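Local structure of lectin 2 (Agrocybe aegerita, 4TQJ) at residues G110-V113 with E114-L117; G166-L169 with D170-L173; L324-G328 with V329-W333. The protein binds glycans that end in a non-reducing terminal N-acetylglucosamine, acting as a fungal lectin with the fold of a beta-propeller. The protein carries 1 engineered substitution. One frame throughout, in Å; residues are numbered along the deposited sequence.

All three contacts lie in loops leading from the last strand of one four-stranded antiparallel sheet to the first long strand of the next, the joints between beta-propeller blades. Contact 1 comes first along the chain, before strand 117-121; contact 2 follows one blade later, before strand 173-177; contact 3 precedes strand 339-343. The centres of contacts 1 and 2 are about 12 Å apart, and the methyls of Leu169 pack on the backbone of Val113 and Glu114 and on Leu117. Contact 3 is remote, its centre about 34 Å from that of contact 1 and about 32 Å from that of contact 2. Contacts 1 and 2 repeat nearly the same turn, as expected of recurring blades.

Contact 1 (G110-V113 with E114-L117); sequences GWRV and EKHL
Trp111 and His116 form the tight side of this local turn, their side chains set roughly perpendicular to each other. CE3 of Trp111 reaches CB of His116 at 3.5 Å, and the indole and imidazole planes are inclined at 66°, an oblique pair. The imidazole edge is turned to the backbone: Arg112 N donates to His116 ND1 at 2.8 Å, only 3° out of the ring plane, while CB of Lys115 sits over the centre of one ring face. ND1 thus accepts the N-H of Arg112, and NE2 bonds to Glu136 OE1, so both nitrogens fix the ring's rotation. Arg112 O closes the turn, taking His116 N at 2.8 Å and Lys115 N at 3.1 Å. The bent chain of Arg112 (chi2 -70°) lets NH1 reach Trp111 O at 2.8 Å and, outside the turn, Tyr106 O.

The other side is watery. Glu114 is exposed; its OE1 lies 3.4 Å from Arg112 CB but 5.2 Å from Arg112 NE, too far for a salt bridge. One water joins Glu114 OE1 to Val113 N, and a second spans Val113 O and His116 O, at 2.8 Å from each.

Trp111 also meets the ring of Phe104 and, with Val113, touches Arg118 of strand 117-121. Leu117 opens that strand, its backbone bonded to Phe134 of the adjacent strand 130-134.

Contact 2 (G166-L169 with D170-L173); sequences GWRL and DRHL
The carbonyl O of Arg168 is gripped by two backbone N-H groups, His172 N at 2.8 Å and Arg171 N at 3.1 Å. The first meets the oxygen head-on, nearly in line with the C=O bond; the second lies well above the carbonyl plane. Leu169 and Asp170, the two residues at the corner, have the backbone angles of a type I turn, which the bond from His172 N carries one residue further. Arg168 also takes part through its own N, which donates to His172 ND1 at 2.9 Å, tilted 15° from the imidazole plane. Because ND1 accepts, the ring proton is probably on NE2, which is bonded to Asp192 OD1. CB of Arg171 lies over the centre of one imidazole face, and Gly166 O approaches CE1 at the edge. With both nitrogens engaged, this buried ring has little freedom to rotate.

Trp167 packs against the CB of the histidine: its CE3 is 3.4 Å from His172 CB, and the ring planes are 68° apart. Arg168 and Asp170 instead extend alongside each other in the same direction. With CG of Asp170 between its backbone N and carbonyl carbon (chi1 68°), OD1 is placed 3.3 Å from Arg168 CB, yet 5.7 Å from Arg168 NE, so the opposite charges do not pair. The guanidinium is engaged otherwise, NH1 bonding to Trp167 O and to Tyr162 O, while Arg171 NH2 forms a salt bridge with Asp192. Water 3 bridges Leu169 O and His172 O.

A compact turn of this kind, leading from strand 154-157 into strand 173-177, is an inter-blade connection of the beta-propeller, and it recurs one blade earlier at residues 110-117.

Contact 3 (L324-G328 with V329-W333); sequences LKDFG and VQQGW
Phe327 and Trp333 run alongside each other in the same direction, with the phenyl leaning over the indole. CD1 of Phe327 comes 3.4 Å from Trp333 CZ2, above one indole face and offset toward its rim; the ring planes stand at 55°. Backbone joins in: CA of Phe327 is centred over the five-membered ring of Trp333, 3.6 Å from its centroid, a CH-pi contact. Phe327 itself has the left-handed backbone conformation, with positive phi.

At the indole rim, NE1 donates to a water that is itself bonded to Asp326 OD1. The same OD1 accepts the N-H of Phe327 at 2.8 Å through its anti lone pair, so one carboxylate oxygen serves the backbone directly and the indole through a water.

The loop runs from strand 321-324 to strand 339-343, the passage from one propeller blade to the next, within an FG-GAP-like repeat. Its corner is a type I beta turn from Val329 to Gly332, closed by the bond from Gly332 N to Val329 O.

Gln331 bends at chi2 (83°) and curls back over the preceding residues, its amide plane 46° from the carboxylate of Asp326, which it crosses. OE1 then receives Gly328 N at 2.8 Å, a bent bond tilted from the amide plane, while NE2 bonds to Ala304 O and to a water. Gly328 O in turn accepts Trp333 N at 3.2 Å. Phe327 O is held by Arg340 of strand 339-343, and the phenyl also touches Leu362 and Val306.

Contact 1 (G110-V113 with E114-L117)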
loop_
_atom_site.group_PDB
_atom_site.type_symbol
_atom_site.label_atom_id
_atom_site.label_comp_id
_atom_site.label_asym_id
_atom_site.label_seq_id
_atom_site.Cartn_x
_atom_site.Cartn_y
_atom_site.Cartn_z
ATOM N N GLY A 110 34.012 14.440 -0.064
ATOM C CA GLY A 110 34.487 14.475 1.312
ATOM C C GLY A 110 33.405 14.627 2.372
ATOM O O GLY A 110 33.610 15.275 3.399
ATOM N N TRP A 111 32.252 14.020 2.133
ATOM C CA TRP A 111 31.138 14.113 3.075
ATOM C C TRP A 111 31.414 13.287 4.312
ATOM O O TRP A 111 31.916 12.168 4.215
ATOM C CB TRP A 111 29.835 13.678 2.399
ATOM C CG TRP A 111 29.415 14.627 1.340
ATOM C CD1 TRP A 111 29.943 14.738 0.090
ATOM C CD2 TRP A 111 28.385 15.624 1.434
ATOM N NE1 TRP A 111 29.308 15.740 -0.608
ATOM C CE2 TRP A 111 28.346 16.300 0.196
ATOM C CE3 TRP A 111 27.493 16.008 2.443
ATOM C CZ2 TRP A 111 27.450 17.340 -0.063
ATOM C CZ3 TRP A 111 26.600 17.039 2.186
ATOM C CH2 TRP A 111 26.588 17.696 0.946
ATOM N N ARG A 112 31.085 13.842 5.475
ATOM C CA ARG A 112 31.323 13.196 6.764
ATOM C C ARG A 112 30.061 13.203 7.635
ATOM O O ARG A 112 29.402 14.233 7.780
ATOM C CB ARG A 112 32.435 13.923 7.524
ATOM C CG ARG A 112 33.820 13.873 6.860
ATOM C CD ARG A 112 34.396 12.464 6.926
ATOM N NE ARG A 112 35.670 12.342 6.227
ATOM C CZ ARG A 112 35.794 12.130 4.922
ATOM N NH1 ARG A 112 34.717 12.025 4.158
ATOM N NH2 ARG A 112 37.001 12.028 4.374
ATOM N N VAL A 113 29.743 12.058 8.231
ATOM C CA VAL A 113 28.611 11.959 9.149
ATOM C C VAL A 113 28.781 12.916 10.341
ATOM O O VAL A 113 27.792 13.389 10.918
ATOM C CB VAL A 113 28.436 10.495 9.637
ATOM C CG1 VAL A 113 27.547 10.417 10.869
ATOM C CG2 VAL A 113 27.899 9.630 8.511
ATOM N N GLU A 114 30.033 13.217 10.690
ATOM C CA GLU A 114 30.336 14.110 11.821
ATOM C C GLU A 114 30.175 15.611 11.523
ATOM O O GLU A 114 30.208 16.440 12.438
ATOM C CB GLU A 114 31.770 13.871 12.307
ATOM C CG GLU A 114 32.077 12.428 12.689
ATOM C CD GLU A 114 32.564 11.574 11.515
ATOM O OE1 GLU A 114 32.528 12.033 10.348
ATOM O OE2 GLU A 114 32.994 10.426 11.766
ATOM N N LYS A 115 30.034 15.964 10.250
ATOM C CA LYS A 115 30.037 17.371 9.849
ATOM C C LYS A 115 28.810 17.756 9.015
ATOM O O LYS A 115 28.350 18.896 9.057
ATOM C CB LYS A 115 31.305 17.688 9.045
ATOM C CG LYS A 115 32.611 17.252 9.723
ATOM C CD LYS A 115 33.827 17.569 8.847
ATOM C CE LYS A 115 34.042 19.070 8.711
ATOM N NZ LYS A 115 35.247 19.436 7.875
ATOM N N HIS A 116 28.290 16.799 8.254
ATOM C CA HIS A 116 27.278 17.095 7.256
ATOM C C HIS A 116 25.973 16.321 7.453
ATOM O O HIS A 116 25.927 15.307 8.154
ATOM C CB HIS A 116 27.846 16.816 5.865
ATOM C CG HIS A 116 29.235 17.337 5.671
ATOM N ND1 HIS A 116 30.323 16.511 5.495
ATOM C CD2 HIS A 116 29.713 18.603 5.642
ATOM C CE1 HIS A 116 31.413 17.244 5.358
ATOM N NE2 HIS A 116 31.069 18.516 5.442
ATOM N N LEU A 117 24.918 16.826 6.819
ATOM C CA LEU A 117 23.624 16.154 6.764
ATOM C C LEU A 117 23.274 15.898 5.311
ATOM O O LEU A 117 23.455 16.775 4.478
ATOM C CB LEU A 117 22.534 17.044 7.368
ATOM C CG LEU A 117 22.752 17.414 8.835
ATOM C CD1 LEU A 117 21.901 18.621 9.235
ATOM C CD2 LEU A 117 22.453 16.202 9.701
HETATM O O HOH W 1 25.065 13.668 10.261
HETATM O O HOH W 2 31.931 10.087 8.366
#

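Contact 2 (G166-L169 with D170-L173)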
loop_
_atom_site.group_PDB
_atom_site.type_symbol
_atom_site.label_atom_id
_atom_site.label_comp_id
_atom_site.label_asym_id
_atom_site.label_seq_id
_atom_site.Cartn_x
_atom_site.Cartn_y
_atom_site.Cartn_z
ATOM N N GLY A 166 29.671 28.112 10.062
ATOM C CA GLY A 166 29.924 27.533 11.366
ATOM C C GLY A 166 28.822 26.664 11.923
ATOM O O GLY A 166 28.678 26.569 13.137
ATOM N N TRP A 167 28.040 26.029 11.054
ATOM C CA TRP A 167 27.020 25.104 11.541
ATOM C C TRP A 167 27.655 23.812 12.077
ATOM O O TRP A 167 28.555 23.233 11.453
ATOM C CB TRP A 167 25.935 24.864 10.481
ATOM C CG TRP A 167 25.125 26.111 10.262
ATOM C CD1 TRP A 167 25.488 27.201 9.516
ATOM C CD2 TRP A 167 23.838 26.417 10.818
ATOM N NE1 TRP A 167 24.502 28.157 9.567
ATOM C CE2 TRP A 167 23.478 27.704 10.356
ATOM C CE3 TRP A 167 22.949 25.726 11.646
ATOM C CZ2 TRP A 167 22.269 28.318 10.702
ATOM C CZ3 TRP A 167 21.745 26.334 11.987
ATOM C CH2 TRP A 167 21.419 27.619 11.518
ATOM N N ARG A 168 27.201 23.400 13.259
ATOM C CA ARG A 168 27.763 22.257 13.967
ATOM C C ARG A 168 26.679 21.322 14.490
ATOM O O ARG A 168 25.685 21.760 15.080
ATOM C CB ARG A 168 28.602 22.728 15.163
ATOM C CG ARG A 168 29.788 23.613 14.801
ATOM C CD ARG A 168 30.912 22.805 14.140
ATOM N NE ARG A 168 32.085 23.626 13.845
ATOM C CZ ARG A 168 32.254 24.296 12.709
ATOM N NH1 ARG A 168 31.333 24.246 11.757
ATOM N NH2 ARG A 168 33.352 25.015 12.521
ATOM N N LEU A 169 26.902 20.026 14.305
ATOM C CA LEU A 169 25.988 19.020 14.801
ATOM C C LEU A 169 25.901 18.988 16.319
ATOM O O LEU A 169 24.886 18.568 16.860
ATOM C CB LEU A 169 26.360 17.651 14.247
ATOM C CG LEU A 169 26.109 17.614 12.745
ATOM C CD1 LEU A 169 26.922 16.510 12.100
ATOM C CD2 LEU A 169 24.615 17.459 12.477
ATOM N N ASP A 170 26.941 19.460 17.012
ATOM C CA ASP A 170 26.870 19.535 18.471
ATOM C C ASP A 170 26.242 20.825 19.022
ATOM O O ASP A 170 26.092 20.975 20.235
ATOM C CB ASP A 170 28.240 19.241 19.122
ATOM C CG ASP A 170 29.284 20.322 18.853
ATOM O OD1 ASP A 170 29.046 21.233 18.029
ATOM O OD2 ASP A 170 30.370 20.248 19.462
ATOM N N ARG A 171 25.837 21.734 18.137
ATOM C CA ARG A 171 25.311 23.019 18.563
ATOM C C ARG A 171 23.963 23.412 17.945
ATOM O O ARG A 171 23.158 24.083 18.587
ATOM C CB ARG A 171 26.351 24.115 18.285
ATOM C CG ARG A 171 27.617 23.980 19.131
ATOM C CD ARG A 171 28.675 25.039 18.813
ATOM N NE ARG A 171 28.165 26.397 18.957
ATOM C CZ ARG A 171 28.066 27.052 20.113
ATOM N NH1 ARG A 171 28.429 26.469 21.248
ATOM N NH2 ARG A 171 27.585 28.290 20.132
ATOM N N HIS A 172 23.728 22.966 16.719
ATOM C CA HIS A 172 22.658 23.496 15.869
ATOM C C HIS A 172 21.804 22.390 15.262
ATOM O O HIS A 172 22.209 21.228 15.242
ATOM C CB HIS A 172 23.284 24.340 14.753
ATOM C CG HIS A 172 24.324 25.300 15.250
ATOM N ND1 HIS A 172 25.611 25.326 14.755
ATOM C CD2 HIS A 172 24.278 26.230 16.231
ATOM C CE1 HIS A 172 26.308 26.247 15.398
ATOM N NE2 HIS A 172 25.522 26.811 16.299
ATOM N N LEU A 173 20.629 22.765 14.763
ATOM C CA LEU A 173 19.709 21.832 14.125
ATOM C C LEU A 173 19.306 22.342 12.751
ATOM O O LEU A 173 19.049 23.528 12.575
ATOM C CB LEU A 173 18.449 21.659 14.971
ATOM C CG LEU A 173 18.685 21.113 16.387
ATOM C CD1 LEU A 173 17.456 21.359 17.240
ATOM C CD2 LEU A 173 19.041 19.619 16.338
HETATM O O HOH W 3 22.358 18.507 15.845
#

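Contact 3 (L324-G328 with V329-W333)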
loop_
_atom_site.group_PDB
_atom_site.type_symbol
_atom_site.label_atom_id
_atom_site.label_comp_id
_atom_site.label_asym_id
_atom_site.label_seq_id
_atom_site.Cartn_x
_atom_site.Cartn_y
_atom_site.Cartn_z
ATOM N N LEU A 324 0.402 4.584 29.143
ATOM C CA LEU A 324 0.795 3.227 28.849
ATOM C C LEU A 324 1.936 2.839 29.761
ATOM O O LEU A 324 2.999 3.445 29.708
ATOM C CB LEU A 324 1.240 3.126 27.380
ATOM C CG LEU A 324 1.572 1.748 26.806
ATOM C CD1 LEU A 324 0.383 0.826 26.923
ATOM C CD2 LEU A 324 2.025 1.844 25.357
ATOM N N LYS A 325 1.710 1.827 30.594
ATOM C CA LYS A 325 2.703 1.392 31.571
ATOM C C LYS A 325 3.710 0.412 30.977
ATOM O O LYS A 325 3.863 -0.715 31.463
ATOM C CB LYS A 325 2.013 0.784 32.801
ATOM C CG LYS A 325 1.089 1.764 33.533
ATOM C CD LYS A 325 0.203 1.064 34.560
ATOM C CE LYS A 325 -0.449 2.062 35.503
ATOM N NZ LYS A 325 -1.278 3.060 34.774
ATOM N N ASP A 326 4.406 0.857 29.930
ATOM C CA ASP A 326 5.410 0.037 29.266
ATOM C C ASP A 326 6.324 0.909 28.421
ATOM O O ASP A 326 6.087 2.112 28.284
ATOM C CB ASP A 326 4.744 -1.022 28.373
ATOM C CG ASP A 326 5.471 -2.358 28.418
ATOM O OD1 ASP A 326 6.724 -2.364 28.523
ATOM O OD2 ASP A 326 4.786 -3.399 28.368
ATOM N N PHE A 327 7.365 0.293 27.861
ATOM C CA PHE A 327 8.309 0.966 26.964
ATOM C C PHE A 327 9.142 2.030 27.668
ATOM O O PHE A 327 9.722 2.910 27.022
ATOM C CB PHE A 327 7.583 1.601 25.778
ATOM C CG PHE A 327 6.904 0.604 24.892
ATOM C CD1 PHE A 327 7.649 -0.237 24.092
ATOM C CD2 PHE A 327 5.526 0.498 24.876
ATOM C CE1 PHE A 327 7.035 -1.147 23.272
ATOM C CE2 PHE A 327 4.910 -0.427 24.065
ATOM C CZ PHE A 327 5.673 -1.240 23.264
ATOM N N GLY A 328 9.200 1.947 28.994
ATOM C CA GLY A 328 9.911 2.943 29.767
ATOM C C GLY A 328 11.170 2.427 30.424
ATOM O O GLY A 328 11.509 1.236 30.325
ATOM N N VAL A 329 11.856 3.327 31.127
ATOM C CA VAL A 329 13.107 2.972 31.797
ATOM C C VAL A 329 12.901 1.874 32.847
ATOM O O VAL A 329 13.738 0.990 33.008
ATOM C CB VAL A 329 13.777 4.198 32.453
ATOM C CG1 VAL A 329 15.095 3.799 33.133
ATOM C CG2 VAL A 329 14.011 5.302 31.416
ATOM N N GLN A 330 11.797 1.939 33.572
ATOM C CA GLN A 330 11.501 0.935 34.597
ATOM C C GLN A 330 11.448 -0.471 34.001
ATOM O O GLN A 330 11.981 -1.422 34.574
ATOM C CB GLN A 330 10.185 1.280 35.273
ATOM C CG GLN A 330 9.638 0.228 36.205
ATOM C CD GLN A 330 8.294 0.621 36.718
ATOM O OE1 GLN A 330 8.057 1.787 37.027
ATOM N NE2 GLN A 330 7.386 -0.335 36.792
ATOM N N GLN A 331 10.823 -0.593 32.829
ATOM C CA GLN A 331 10.702 -1.884 32.156
ATOM C C GLN A 331 12.000 -2.341 31.478
ATOM O O GLN A 331 12.079 -3.436 30.938
ATOM C CB GLN A 331 9.539 -1.864 31.153
ATOM C CG GLN A 331 8.179 -1.623 31.799
ATOM C CD GLN A 331 7.881 -0.154 32.029
ATOM O OE1 GLN A 331 8.520 0.713 31.445
ATOM N NE2 GLN A 331 6.907 0.133 32.894
ATOM N N GLY A 332 13.035 -1.512 31.522
ATOM C CA GLY A 332 14.329 -1.951 31.033
ATOM C C GLY A 332 14.708 -1.432 29.661
ATOM O O GLY A 332 15.752 -1.791 29.133
ATOM N N TRP A 333 13.866 -0.586 29.075
ATOM C CA TRP A 333 14.166 -0.036 27.753
ATOM C C TRP A 333 15.322 0.966 27.800
ATOM O O TRP A 333 15.374 1.816 28.683
ATOM C CB TRP A 333 12.904 0.590 27.143
ATOM C CG TRP A 333 11.885 -0.455 26.812
ATOM C CD1 TRP A 333 11.096 -1.127 27.692
ATOM C CD2 TRP A 333 11.563 -0.962 25.512
ATOM N NE1 TRP A 333 10.295 -2.026 27.026
ATOM C CE2 TRP A 333 10.560 -1.942 25.685
ATOM C CE3 TRP A 333 12.020 -0.680 24.218
ATOM C CZ2 TRP A 333 10.010 -2.648 24.616
ATOM C CZ3 TRP A 333 11.465 -1.384 23.148
ATOM C CH2 TRP A 333 10.468 -2.350 23.355
HETATM O O HOH W 4 5.611 -2.439 33.787
HETATM O O HOH W 5 8.668 -4.231 28.211
#